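PDB 3A35: lumazine protein from Photobacterium kishitanii, which binds a lumazine or flavin chromophore and probably serves as an antenna that shifts the bioluminescence of bacterial luciferase to shorter wavelength. Local coordinates for residues G100-T112 / K119-N131. Sequence-based numbering, arbitrary orientation.
Sequences GNIKGVATVDNIT and KVYIKIPKDLIEN. With RBF (riboflavin), chain C.
K103 rests CB against I129 CG2, while just before it I102 grips the ribityl chain of riboflavin from its backbone: N donates to O4' and O accepts a hydrogen bond from O5' at 2.6 Å. V105 O lies 3.4 Å from P125 CG. A106 turns CB to the partner segment, 3.6 Å from I122 CG2 and also touching I124 CD1. T107 and K123 form a hydrogen-bonded antiparallel pair: K123 N donates to T107 O at 2.9 Å, and the return bond is weak. D109 and N110 then share Y121 in a classic beta bulge, D109 N giving Y121 O the short bond (2.7 Å) and N110 N a weak one. N110 CG, anti to its own N (chi1 178°), runs alongside the Y121 ring with OD1 3.6 Å from Y121 CD2, the amide plane 19° from the ring plane; F156 stacks on that ring. I111 brings CD1 to both methyls of V120. T112 pairs with K119 through two backbone bonds, and a water joins T112 OG1 to Y121 OH. The contact thus makes the first hairpin of the six-stranded barrel formed by the second predicted lumazine-binding repeat: paired backbone bonds hold the T112-K119 end, the bulge absorbs a one-residue slip, and apolar contacts take over toward the riboflavin-binding loop.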
# COMPACT_ATOMS: atom_id res chain seq x y z
N GLY A 100 -5.75 2.82 -6.95
CA GLY A 100 -5.96 3.27 -5.51
C GLY A 100 -7.21 2.65 -4.91
O GLY A 100 -7.54 2.96 -3.75
N ASN A 101 -7.98 1.83 -5.60
CA ASN A 101 -9.21 1.18 -5.06
C ASN A 101 -8.74 -0.16 -4.56
O ASN A 101 -8.51 -1.11 -5.33
CB ASN A 101 -10.27 0.92 -6.17
CG ASN A 101 -11.48 0.21 -5.59
OD1 ASN A 101 -11.85 -0.85 -6.08
ND2 ASN A 101 -12.06 0.75 -4.64
N ILE A 102 -8.49 -0.29 -3.22
CA ILE A 102 -8.07 -1.56 -2.71
C ILE A 102 -9.29 -2.54 -2.68
O ILE A 102 -10.35 -2.21 -2.21
CB ILE A 102 -7.54 -1.33 -1.23
CG1 ILE A 102 -6.27 -0.42 -1.23
CG2 ILE A 102 -7.37 -2.59 -0.48
CD1 ILE A 102 -5.19 -1.02 -2.09
N LYS A 103 -9.00 -3.70 -3.17
CA LYS A 103 -10.04 -4.79 -3.23
C LYS A 103 -10.26 -5.41 -1.90
O LYS A 103 -11.40 -5.89 -1.64
CB LYS A 103 -9.61 -5.81 -4.25
CG LYS A 103 -9.46 -5.17 -5.60
CD LYS A 103 -10.56 -4.15 -5.97
CE LYS A 103 -10.38 -3.74 -7.44
NZ LYS A 103 -10.96 -2.38 -7.72
N GLY A 104 -9.26 -5.54 -1.05
CA GLY A 104 -9.53 -6.04 0.30
C GLY A 104 -8.19 -6.36 0.94
O GLY A 104 -7.09 -6.11 0.38
N VAL A 105 -8.22 -6.86 2.16
CA VAL A 105 -7.07 -7.23 2.91
C VAL A 105 -6.68 -8.67 2.67
O VAL A 105 -7.54 -9.58 2.61
CB VAL A 105 -7.33 -6.97 4.36
CG1 VAL A 105 -6.18 -7.38 5.21
CG2 VAL A 105 -7.55 -5.53 4.66
N ALA A 106 -5.42 -8.90 2.58
CA ALA A 106 -4.84 -10.32 2.60
C ALA A 106 -3.75 -10.44 3.60
O ALA A 106 -3.37 -9.46 4.29
CB ALA A 106 -4.40 -10.74 1.21
N THR A 107 -3.10 -11.62 3.79
CA THR A 107 -2.21 -11.79 4.92
C THR A 107 -0.98 -12.51 4.44
O THR A 107 -1.08 -13.53 3.73
CB THR A 107 -2.92 -12.65 5.99
OG1 THR A 107 -4.07 -11.92 6.42
CG2 THR A 107 -2.06 -12.84 7.22
N VAL A 108 0.16 -12.06 4.84
CA VAL A 108 1.48 -12.66 4.46
C VAL A 108 1.52 -14.08 5.09
O VAL A 108 1.43 -14.25 6.31
CB VAL A 108 2.59 -11.82 4.94
CG1 VAL A 108 3.95 -12.49 4.74
CG2 VAL A 108 2.56 -10.46 4.23
N ASP A 109 1.75 -15.07 4.23
CA ASP A 109 1.88 -16.48 4.66
C ASP A 109 3.35 -16.72 5.04
O ASP A 109 3.66 -17.58 5.93
CB ASP A 109 1.52 -17.42 3.51
CG ASP A 109 1.88 -18.91 3.81
OD1 ASP A 109 1.07 -19.56 4.49
OD2 ASP A 109 2.98 -19.41 3.42
N ASN A 110 4.32 -16.16 4.33
CA ASN A 110 5.72 -16.48 4.45
C ASN A 110 6.53 -15.38 3.73
O ASN A 110 6.05 -14.77 2.68
CB ASN A 110 5.94 -17.87 3.75
CG ASN A 110 7.36 -18.32 3.73
OD1 ASN A 110 7.85 -18.98 2.76
ND2 ASN A 110 8.06 -18.03 4.84
N ILE A 111 7.74 -15.12 4.20
CA ILE A 111 8.71 -14.27 3.52
C ILE A 111 10.02 -15.04 3.51
O ILE A 111 10.44 -15.63 4.53
CB ILE A 111 9.04 -13.01 4.39
CG1 ILE A 111 7.75 -12.32 4.76
CG2 ILE A 111 10.07 -12.09 3.72
CD1 ILE A 111 7.16 -11.76 3.53
N THR A 112 10.75 -14.94 2.42
CA THR A 112 12.11 -15.44 2.45
C THR A 112 12.95 -14.41 1.74
O THR A 112 12.57 -13.91 0.66
CB THR A 112 12.21 -16.85 1.88
OG1 THR A 112 12.18 -16.82 0.46
CG2 THR A 112 11.05 -17.77 2.41
N LYS A 119 11.12 -12.63 -1.43
CA LYS A 119 10.10 -13.52 -1.88
C LYS A 119 8.96 -13.43 -0.88
O LYS A 119 9.10 -13.82 0.26
CB LYS A 119 10.65 -14.93 -1.88
CG LYS A 119 11.73 -15.07 -2.87
CD LYS A 119 12.11 -16.54 -3.19
CE LYS A 119 13.21 -16.49 -4.24
NZ LYS A 119 13.63 -17.92 -4.40
N VAL A 120 7.79 -12.98 -1.31
CA VAL A 120 6.64 -12.74 -0.43
C VAL A 120 5.55 -13.63 -0.92
O VAL A 120 5.17 -13.57 -2.10
CB VAL A 120 6.26 -11.22 -0.50
CG1 VAL A 120 4.99 -11.03 0.40
CG2 VAL A 120 7.47 -10.35 -0.03
N TYR A 121 4.92 -14.35 -0.01
CA TYR A 121 3.80 -15.28 -0.22
C TYR A 121 2.60 -14.81 0.55
O TYR A 121 2.67 -14.66 1.77
CB TYR A 121 4.19 -16.72 0.28
CG TYR A 121 5.43 -17.24 -0.44
CD1 TYR A 121 5.31 -18.00 -1.59
CD2 TYR A 121 6.70 -16.92 0.00
CE1 TYR A 121 6.45 -18.47 -2.30
CE2 TYR A 121 7.87 -17.32 -0.71
CZ TYR A 121 7.72 -18.12 -1.83
OH TYR A 121 8.92 -18.51 -2.51
N ILE A 122 1.53 -14.56 -0.18
CA ILE A 122 0.41 -13.87 0.40
C ILE A 122 -0.81 -14.76 0.27
O ILE A 122 -1.12 -15.17 -0.83
CB ILE A 122 0.15 -12.50 -0.33
CG1 ILE A 122 1.41 -11.57 -0.25
CG2 ILE A 122 -1.15 -11.87 0.26
CD1 ILE A 122 1.26 -10.19 -0.75
N LYS A 123 -1.50 -15.06 1.36
CA LYS A 123 -2.69 -15.90 1.30
C LYS A 123 -3.92 -15.04 1.04
O LYS A 123 -4.21 -14.10 1.85
CB LYS A 123 -2.85 -16.73 2.59
CG LYS A 123 -3.96 -17.71 2.52
CD LYS A 123 -3.99 -18.63 3.79
CE LYS A 123 -2.86 -19.65 3.69
NZ LYS A 123 -2.92 -20.74 4.73
N ILE A 124 -4.72 -15.37 0.03
CA ILE A 124 -5.84 -14.57 -0.42
C ILE A 124 -7.08 -15.14 0.26
O ILE A 124 -7.30 -16.38 0.16
CB ILE A 124 -5.92 -14.57 -1.96
CG1 ILE A 124 -4.61 -14.02 -2.61
CG2 ILE A 124 -7.23 -13.85 -2.41
CD1 ILE A 124 -4.06 -12.57 -2.21
N PRO A 125 -7.84 -14.38 1.07
CA PRO A 125 -9.01 -15.02 1.70
C PRO A 125 -10.10 -15.24 0.64
O PRO A 125 -10.00 -14.68 -0.47
CB PRO A 125 -9.44 -14.02 2.76
CG PRO A 125 -8.87 -12.71 2.28
CD PRO A 125 -7.66 -12.97 1.50
N LYS A 126 -11.08 -16.13 0.95
CA LYS A 126 -11.96 -16.64 -0.11
C LYS A 126 -12.88 -15.52 -0.63
O LYS A 126 -13.24 -15.49 -1.81
CB LYS A 126 -12.84 -17.83 0.35
CG LYS A 126 -12.16 -18.95 1.19
CD LYS A 126 -12.81 -20.35 0.98
CE LYS A 126 -14.36 -20.31 0.70
NZ LYS A 126 -14.99 -21.71 0.85
N ASP A 127 -13.25 -14.61 0.25
CA ASP A 127 -14.11 -13.56 -0.22
C ASP A 127 -13.41 -12.30 -0.67
O ASP A 127 -13.97 -11.20 -0.55
CB ASP A 127 -15.25 -13.31 0.75
CG ASP A 127 -16.53 -13.83 0.21
OD1 ASP A 127 -17.32 -12.94 -0.21
OD2 ASP A 127 -16.69 -15.09 0.10
N LEU A 128 -12.19 -12.48 -1.17
CA LEU A 128 -11.57 -11.54 -2.06
C LEU A 128 -11.41 -12.34 -3.35
O LEU A 128 -10.62 -13.27 -3.39
CB LEU A 128 -10.20 -11.06 -1.50
CG LEU A 128 -9.27 -10.05 -2.22
CD1 LEU A 128 -8.00 -9.69 -1.42
CD2 LEU A 128 -8.82 -10.60 -3.61
N ILE A 129 -12.16 -12.06 -4.40
CA ILE A 129 -13.20 -11.06 -4.53
C ILE A 129 -13.38 -11.25 -6.05
O ILE A 129 -14.44 -11.67 -6.50
CB ILE A 129 -12.76 -9.60 -3.97
CG1 ILE A 129 -13.84 -8.89 -3.09
CG2 ILE A 129 -12.26 -8.60 -5.08
CD1 ILE A 129 -15.07 -9.65 -2.71
N GLU A 130 -12.30 -11.04 -6.82
CA GLU A 130 -12.15 -11.60 -8.17
C GLU A 130 -10.69 -11.64 -8.64
O GLU A 130 -9.77 -11.29 -7.89
CB GLU A 130 -13.06 -10.92 -9.21
CG GLU A 130 -14.41 -11.61 -9.40
CD GLU A 130 -14.30 -13.07 -9.84
OE1 GLU A 130 -14.82 -13.97 -9.12
OE2 GLU A 130 -13.70 -13.33 -10.93
N ASN A 131 -10.53 -12.05 -9.90
CA ASN A 131 -9.24 -12.39 -10.57
C ASN A 131 -8.73 -13.83 -10.23
O ASN A 131 -9.44 -14.82 -10.54
CB ASN A 131 -8.20 -11.25 -10.48
CG ASN A 131 -8.56 -10.09 -11.40
OD1 ASN A 131 -8.56 -10.22 -12.65
ND2 ASN A 131 -8.91 -8.95 -10.80
N1 RBF C . -11.53 6.63 1.33
C2 RBF C . -11.35 7.08 2.59
O2 RBF C . -11.59 6.34 3.60
N3 RBF C . -10.83 8.34 2.89
C4 RBF C . -10.46 9.23 1.85
O4 RBF C . -10.00 10.33 2.16
C4A RBF C . -10.73 8.75 0.55
N5 RBF C . -10.47 9.67 -0.54
C5A RBF C . -10.72 9.20 -1.82
C6 RBF C . -10.59 10.13 -2.86
C7 RBF C . -10.89 9.64 -4.15
C7M RBF C . -10.79 10.70 -5.28
C8 RBF C . -11.25 8.35 -4.42
C8M RBF C . -11.47 7.92 -5.81
C9 RBF C . -11.36 7.40 -3.34
C9A RBF C . -11.18 7.87 -2.04
N10 RBF C . -11.39 6.98 -0.92
C10 RBF C . -11.22 7.50 0.34
C1' RBF C . -11.93 5.70 -1.07
C2' RBF C . -10.95 4.55 -0.93
O2' RBF C . -9.85 4.74 -1.88
C3' RBF C . -11.57 3.28 -1.22
O3' RBF C . -12.72 3.20 -0.21
C4' RBF C . -10.71 2.06 -0.85
O4' RBF C . -9.64 1.94 -1.81
C5' RBF C . -11.51 0.75 -0.87
O5' RBF C . -10.75 -0.36 -0.41
O HOH W 1 10.70 -19.18 -0.58